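Local atomic coordinates of acetone carboxylase alpha subunit (Xanthobacter autotrophicus Py2, PDB entry 5M45), a protein that forms the alpha subunit of acetone carboxylase and belongs to the hydantoinase B/oxoprolinase family. Residues E22-R30 / K120-E128. Sequence-based numbering, arbitrary orientation.
Sequences ETLKEHRDR and KYMIENNWE. With AE4 (3,6,9,12,15-pentaoxaheptadecan-1-ol), chain P.
Glu-128 reaches the first turn of helix 24-38 with an extended side chain, its OE1 accepting from Leu-24 N at 2.8 Å through the syn lone pair in a nearly straight bond (164°). Water 1 donates to the same oxygen and accepts from Lys-25 N, so two amides at the helix start share one carboxylate oxygen, one directly and one through the water. Thr-23, the N-cap, takes Glu-26 N on its OG1, while Glu-26 OE1 accepts from Thr-23 N, completing a capping box. Lys-25 NZ, turned by the bend at chi4 (53°), joins Asp-29 OD2 to Glu-124 OE2, the latter 3.0 Å away and approached from above its carboxylate plane. Water 3 donates to Glu-124 OE2 and Asp-29 OD1, probably easing their mutual repulsion, and accepts from Arg-28 NH1. Apolar packing pairs Ile-123 CG1 with Leu-24 CB (4.0 Å); Ile-123 CG2 lies against the Leu-24 carbonyl and Lys-25 CA. Lys-120 crosses Arg-28 at about a right angle and lines the 3,6,9,12,15-pentaoxaheptadecan-1-ol pocket, its NZ donating to ligand O19 (2.9 Å); water 2 links Arg-28 NH2, Lys-120 NZ and ligand O13. Segments 24-30 and 120-124 pass 9.3 Å apart, 113° between their N-to-C directions; Leu-24 also packs on strand 165-175, and Tyr-121 OH is hydrogen-bonded to His-218 ND1 of the second subunit.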
ATOM      1  N   GLU A  22      10.194 -25.775  24.910  1.00 18.03           N
ATOM      2  CA  GLU A  22       8.948 -25.013  24.927  1.00 17.49           C
ATOM      3  C   GLU A  22       8.700 -24.361  23.560  1.00 16.74           C
ATOM      4  O   GLU A  22       9.650 -23.968  22.872  1.00 16.37           O
ATOM      5  CB  GLU A  22       9.012 -23.921  25.987  1.00 17.09           C
ATOM      6  CG  GLU A  22       9.048 -24.419  27.427  1.00 17.96           C
ATOM      7  CD  GLU A  22       9.287 -23.266  28.377  1.00 17.77           C
ATOM      8  OE1 GLU A  22      10.388 -22.632  28.298  1.00 17.20           O
ATOM      9  OE2 GLU A  22       8.367 -22.958  29.172  1.00 18.27           O
ATOM     10  N   THR A  23       7.439 -24.220  23.178  1.00 16.54           N
ATOM     11  CA  THR A  23       7.099 -23.267  22.088  1.00 16.09           C
ATOM     12  C   THR A  23       7.381 -21.812  22.538  1.00 15.41           C
ATOM     13  O   THR A  23       7.489 -21.522  23.740  1.00 14.90           O
ATOM     14  CB  THR A  23       5.597 -23.348  21.644  1.00 16.31           C
ATOM     15  OG1 THR A  23       4.725 -22.923  22.715  1.00 16.32           O
ATOM     16  CG2 THR A  23       5.229 -24.770  21.213  1.00 16.81           C
ATOM     17  N   LEU A  24       7.496 -20.918  21.566  1.00 15.10           N
ATOM     18  CA  LEU A  24       7.621 -19.468  21.876  1.00 15.02           C
ATOM     19  C   LEU A  24       6.526 -18.974  22.829  1.00 15.26           C
ATOM     20  O   LEU A  24       6.821 -18.270  23.805  1.00 15.09           O
ATOM     21  CB  LEU A  24       7.645 -18.630  20.596  1.00 14.67           C
ATOM     22  CG  LEU A  24       8.892 -18.698  19.715  1.00 14.40           C
ATOM     23  CD1 LEU A  24       8.572 -18.080  18.357  1.00 14.37           C
ATOM     24  CD2 LEU A  24      10.086 -17.996  20.337  1.00 14.02           C
ATOM     25  N   LYS A  25       5.278 -19.345  22.560  1.00 16.27           N
ATOM     26  CA  LYS A  25       4.140 -18.900  23.395  1.00 16.96           C
ATOM     27  C   LYS A  25       4.168 -19.530  24.798  1.00 16.84           C
ATOM     28  O   LYS A  25       3.935 -18.828  25.775  1.00 16.62           O
ATOM     29  CB  LYS A  25       2.785 -19.175  22.705  1.00 18.13           C
ATOM     30  CG  LYS A  25       1.587 -18.654  23.516  1.00 19.08           C
ATOM     31  CD  LYS A  25       0.291 -18.637  22.727  1.00 20.20           C
ATOM     32  CE  LYS A  25      -0.956 -18.461  23.612  1.00 21.21           C
ATOM     33  NZ  LYS A  25      -0.828 -17.269  24.505  1.00 21.65           N
ATOM     34  N   GLU A  26       4.473 -20.832  24.893  1.00 17.07           N
ATOM     35  CA  GLU A  26       4.605 -21.518  26.197  1.00 17.49           C
ATOM     36  C   GLU A  26       5.669 -20.835  27.063  1.00 17.11           C
ATOM     37  O   GLU A  26       5.436 -20.586  28.267  1.00 16.90           O
ATOM     38  CB  GLU A  26       4.948 -23.007  26.028  1.00 18.28           C
ATOM     39  CG  GLU A  26       3.752 -23.880  25.631  1.00 19.06           C
ATOM     40  CD  GLU A  26       4.133 -25.271  25.128  1.00 20.00           C
ATOM     41  OE1 GLU A  26       5.360 -25.553  24.990  1.00 20.05           O
ATOM     42  OE2 GLU A  26       3.172 -26.056  24.871  1.00 20.46           O
ATOM     43  N   HIS A  27       6.810 -20.515  26.436  1.00 16.43           N
ATOM     44  CA  HIS A  27       7.939 -19.880  27.089  1.00 16.01           C
ATOM     45  C   HIS A  27       7.568 -18.482  27.640  1.00 15.88           C
ATOM     46  O   HIS A  27       7.721 -18.197  28.827  1.00 16.00           O
ATOM     47  CB  HIS A  27       9.104 -19.799  26.086  1.00 15.66           C
ATOM     48  CG  HIS A  27      10.393 -19.272  26.653  1.00 15.62           C
ATOM     49  ND1 HIS A  27      11.153 -19.983  27.565  1.00 15.79           N
ATOM     50  CD2 HIS A  27      11.086 -18.138  26.400  1.00 15.04           C
ATOM     51  CE1 HIS A  27      12.250 -19.306  27.845  1.00 15.41           C
ATOM     52  NE2 HIS A  27      12.231 -18.182  27.155  1.00 14.99           N
ATOM     53  N   ARG A  28       7.065 -17.622  26.769  1.00 15.69           N
ATOM     54  CA  ARG A  28       6.643 -16.279  27.189  1.00 15.34           C
ATOM     55  C   ARG A  28       5.531 -16.322  28.252  1.00 16.22           C
ATOM     56  O   ARG A  28       5.615 -15.618  29.244  1.00 16.19           O
ATOM     57  CB  ARG A  28       6.221 -15.408  26.003  1.00 14.89           C
ATOM     58  CG  ARG A  28       5.783 -14.018  26.456  1.00 14.63           C
ATOM     59  CD  ARG A  28       5.666 -12.993  25.372  1.00 14.32           C
ATOM     60  NE  ARG A  28       5.299 -11.696  25.948  1.00 14.34           N
ATOM     61  CZ  ARG A  28       4.055 -11.227  26.096  1.00 14.72           C
ATOM     62  NH1 ARG A  28       2.991 -11.925  25.687  1.00 14.99           N
ATOM     63  NH2 ARG A  28       3.864 -10.041  26.659  1.00 14.96           N
ATOM     64  N   ASP A  29       4.504 -17.153  28.058  1.00 17.02           N
ATOM     65  CA  ASP A  29       3.403 -17.229  29.036  1.00 18.18           C
ATOM     66  C   ASP A  29       3.893 -17.618  30.457  1.00 18.40           C
ATOM     67  O   ASP A  29       3.397 -17.059  31.454  1.00 18.25           O
ATOM     68  CB  ASP A  29       2.281 -18.168  28.569  1.00 19.10           C
ATOM     69  CG  ASP A  29       1.448 -17.600  27.394  1.00 19.76           C
ATOM     70  OD1 ASP A  29       1.577 -16.424  26.986  1.00 20.52           O
ATOM     71  OD2 ASP A  29       0.647 -18.363  26.826  1.00 20.45           O
ATOM     72  N   ARG A  30       4.855 -18.554  30.539  1.00 18.50           N
ATOM     73  CA  ARG A  30       5.450 -18.991  31.817  1.00 18.76           C
ATOM     74  C   ARG A  30       6.163 -17.813  32.482  1.00 18.36           C
ATOM     75  O   ARG A  30       5.970 -17.544  33.665  1.00 18.62           O
ATOM     76  CB  ARG A  30       6.422 -20.188  31.614  1.00 18.84           C
ATOM     77  CG  ARG A  30       7.229 -20.555  32.860  1.00 19.73           C
ATOM     78  CD  ARG A  30       8.008 -21.864  32.749  1.00 20.25           C
ATOM     79  NE  ARG A  30       9.043 -21.783  31.700  1.00 19.73           N
ATOM     80  CZ  ARG A  30      10.285 -21.309  31.849  1.00 19.59           C
ATOM     81  NH1 ARG A  30      10.711 -20.814  32.977  1.00 20.06           N
ATOM     82  NH2 ARG A  30      11.154 -21.359  30.832  1.00 19.23           N
ATOM     83  N   LYS A 120       6.715 -10.098  19.996  1.00 12.05           N
ATOM     84  CA  LYS A 120       5.655 -10.657  20.833  1.00 12.21           C
ATOM     85  C   LYS A 120       4.344 -10.920  20.038  1.00 12.27           C
ATOM     86  O   LYS A 120       3.624 -11.889  20.327  1.00 12.23           O
ATOM     87  CB  LYS A 120       5.415  -9.776  22.072  1.00 12.15           C
ATOM     88  CG  LYS A 120       6.597  -9.779  23.035  1.00 12.18           C
ATOM     89  CD  LYS A 120       6.595  -8.611  24.023  1.00 12.29           C
ATOM     90  CE  LYS A 120       7.942  -8.483  24.708  1.00 12.31           C
ATOM     91  NZ  LYS A 120       7.994  -7.398  25.703  1.00 12.42           N
ATOM     92  N   TYR A 121       4.041 -10.081  19.040  1.00 12.27           N
ATOM     93  CA  TYR A 121       2.923 -10.348  18.134  1.00 12.44           C
ATOM     94  C   TYR A 121       3.110 -11.704  17.385  1.00 12.62           C
ATOM     95  O   TYR A 121       2.164 -12.496  17.253  1.00 12.54           O
ATOM     96  CB  TYR A 121       2.720  -9.195  17.132  1.00 12.38           C
ATOM     97  CG  TYR A 121       1.484  -9.336  16.255  1.00 12.53           C
ATOM     98  CD1 TYR A 121       0.239  -8.890  16.702  1.00 12.74           C
ATOM     99  CD2 TYR A 121       1.543  -9.934  15.002  1.00 12.59           C
ATOM    100  CE1 TYR A 121      -0.899  -9.010  15.910  1.00 12.83           C
ATOM    101  CE2 TYR A 121       0.403 -10.054  14.190  1.00 12.79           C
ATOM    102  CZ  TYR A 121      -0.811  -9.601  14.646  1.00 12.78           C
ATOM    103  OH  TYR A 121      -1.938  -9.725  13.894  1.00 12.99           O
ATOM    104  N   MET A 122       4.307 -11.942  16.871  1.00 12.73           N
ATOM    105  CA  MET A 122       4.644 -13.242  16.246  1.00 13.01           C
ATOM    106  C   MET A 122       4.485 -14.409  17.209  1.00 13.25           C
ATOM    107  O   MET A 122       3.940 -15.471  16.850  1.00 13.09           O
ATOM    108  CB  MET A 122       6.064 -13.231  15.612  1.00 13.14           C
ATOM    109  CG  MET A 122       6.228 -12.234  14.446  1.00 13.19           C
ATOM    110  SD  MET A 122       7.739 -12.416  13.469  1.00 13.63           S
ATOM    111  CE  MET A 122       8.945 -11.545  14.436  1.00 13.54           C
ATOM    112  N   ILE A 123       4.932 -14.220  18.433  1.00 13.50           N
ATOM    113  CA  ILE A 123       4.797 -15.242  19.489  1.00 13.98           C
ATOM    114  C   ILE A 123       3.312 -15.563  19.721  1.00 14.51           C
ATOM    115  O   ILE A 123       2.886 -16.714  19.642  1.00 14.97           O
ATOM    116  CB  ILE A 123       5.486 -14.780  20.797  1.00 13.82           C
ATOM    117  CG1 ILE A 123       6.995 -14.686  20.572  1.00 13.81           C
ATOM    118  CG2 ILE A 123       5.163 -15.751  21.941  1.00 13.98           C
ATOM    119  CD1 ILE A 123       7.803 -14.180  21.749  1.00 13.89           C
ATOM    120  N   GLU A 124       2.522 -14.526  19.947  1.00 14.82           N
ATOM    121  CA  GLU A 124       1.124 -14.657  20.327  1.00 15.23           C
ATOM    122  C   GLU A 124       0.204 -15.117  19.196  1.00 14.74           C
ATOM    123  O   GLU A 124      -0.885 -15.631  19.459  1.00 14.61           O
ATOM    124  CB  GLU A 124       0.661 -13.299  20.819  1.00 16.39           C
ATOM    125  CG  GLU A 124      -0.557 -13.287  21.658  1.00 17.84           C
ATOM    126  CD  GLU A 124      -0.462 -14.016  23.014  1.00 18.96           C
ATOM    127  OE1 GLU A 124      -1.502 -13.890  23.692  1.00 21.19           O
ATOM    128  OE2 GLU A 124       0.494 -14.737  23.454  1.00 19.68           O
ATOM    129  N   ASN A 125       0.607 -14.917  17.937  1.00 14.05           N
ATOM    130  CA  ASN A 125      -0.209 -15.303  16.782  1.00 13.77           C
ATOM    131  C   ASN A 125       0.309 -16.569  16.033  1.00 13.59           C
ATOM    132  O   ASN A 125      -0.140 -16.880  14.919  1.00 13.31           O
ATOM    133  CB  ASN A 125      -0.342 -14.125  15.850  1.00 13.62           C
ATOM    134  CG  ASN A 125      -1.248 -13.052  16.424  1.00 13.81           C
ATOM    135  OD1 ASN A 125      -2.468 -13.097  16.214  1.00 14.04           O
ATOM    136  ND2 ASN A 125      -0.686 -12.137  17.209  1.00 13.49           N
ATOM    137  N   ASN A 126       1.214 -17.311  16.668  1.00 13.23           N
ATOM    138  CA  ASN A 126       1.635 -18.633  16.200  1.00 13.33           C
ATOM    139  C   ASN A 126       2.333 -18.602  14.833  1.00 12.94           C
ATOM    140  O   ASN A 126       2.138 -19.494  13.976  1.00 12.96           O
ATOM    141  CB  ASN A 126       0.477 -19.628  16.241  1.00 13.81           C
ATOM    142  CG  ASN A 126       0.945 -21.091  16.278  1.00 14.17           C
ATOM    143  OD1 ASN A 126       2.114 -21.381  16.437  1.00 14.28           O
ATOM    144  ND2 ASN A 126      -0.003 -22.005  16.171  1.00 14.72           N
ATOM    145  N   TRP A 127       3.197 -17.607  14.669  1.00 12.33           N
ATOM    146  CA  TRP A 127       4.170 -17.599  13.590  1.00 12.25           C
ATOM    147  C   TRP A 127       5.036 -18.873  13.598  1.00 12.46           C
ATOM    148  O   TRP A 127       5.522 -19.290  12.541  1.00 12.50           O
ATOM    149  CB  TRP A 127       5.085 -16.376  13.683  1.00 11.90           C
ATOM    150  CG  TRP A 127       4.842 -15.257  12.700  1.00 11.60           C
ATOM    151  CD1 TRP A 127       5.788 -14.711  11.877  1.00 11.48           C
ATOM    152  CD2 TRP A 127       3.640 -14.519  12.464  1.00 11.49           C
ATOM    153  NE1 TRP A 127       5.248 -13.706  11.122  1.00 11.33           N
ATOM    154  CE2 TRP A 127       3.939 -13.535  11.469  1.00 11.34           C
ATOM    155  CE3 TRP A 127       2.347 -14.584  12.963  1.00 11.58           C
ATOM    156  CZ2 TRP A 127       2.988 -12.639  10.977  1.00 11.24           C
ATOM    157  CZ3 TRP A 127       1.384 -13.668  12.481  1.00 11.45           C
ATOM    158  CH2 TRP A 127       1.727 -12.715  11.482  1.00 11.39           C
ATOM    159  N   GLU A 128       5.244 -19.471  14.785  1.00 12.59           N
ATOM    160  CA  GLU A 128       6.024 -20.720  14.880  1.00 12.82           C
ATOM    161  C   GLU A 128       5.440 -21.846  14.007  1.00 13.07           C
ATOM    162  O   GLU A 128       6.212 -22.560  13.358  1.00 13.23           O
ATOM    163  CB  GLU A 128       6.138 -21.172  16.362  1.00 12.91           C
ATOM    164  CG  GLU A 128       6.916 -22.454  16.613  1.00 13.08           C
ATOM    165  CD  GLU A 128       7.256 -22.670  18.095  1.00 13.22           C
ATOM    166  OE1 GLU A 128       6.997 -21.719  18.909  1.00 12.97           O
ATOM    167  OE2 GLU A 128       7.766 -23.785  18.443  1.00 13.30           O
TER
HETATM  168  C2  AE4 P 804      -0.114  -5.519  36.774  1.00 58.16           C
HETATM  169  C3  AE4 P 804       0.073  -6.698  35.820  1.00 58.74           C
HETATM  170  O4  AE4 P 804       1.464  -7.021  35.733  1.00 60.68           O
HETATM  171  C5  AE4 P 804       1.767  -8.342  35.256  1.00 58.15           C
HETATM  172  C6  AE4 P 804       3.129  -8.362  34.552  1.00 55.65           C
HETATM  173  O7  AE4 P 804       3.013  -8.530  33.130  1.00 52.61           O
HETATM  174  C8  AE4 P 804       2.504  -7.360  32.471  1.00 48.18           C
HETATM  175  C9  AE4 P 804       2.336  -7.655  30.990  1.00 45.03           C
HETATM  176  C11 AE4 P 804       3.477  -5.893  29.809  1.00 34.14           C
HETATM  177  O10 AE4 P 804       3.511  -7.232  30.297  1.00 41.13           O
HETATM  178  C12 AE4 P 804       4.793  -5.213  30.145  1.00 31.27           C
HETATM  179  O13 AE4 P 804       5.770  -5.481  29.137  1.00 27.29           O
HETATM  180  C14 AE4 P 804       6.761  -4.465  29.073  1.00 25.74           C
HETATM  181  C15 AE4 P 804       7.882  -4.892  28.131  1.00 24.08           C
HETATM  182  O16 AE4 P 804       7.398  -4.811  26.791  1.00 22.39           O
HETATM  183  C17 AE4 P 804       7.767  -3.624  26.099  1.00 20.35           C
HETATM  184  C18 AE4 P 804       7.337  -3.787  24.646  1.00 19.83           C
HETATM  185  O19 AE4 P 804       7.957  -4.965  24.082  1.00 18.62           O
HETATM  186  O   HOH W   1       4.775 -20.328  19.652  1.00 12.87           O
HETATM  187  O   HOH W   2       5.773  -8.136  27.863  1.00 20.53           O
HETATM  188  O   HOH W   3       2.700 -14.690  24.786  1.00 21.39           O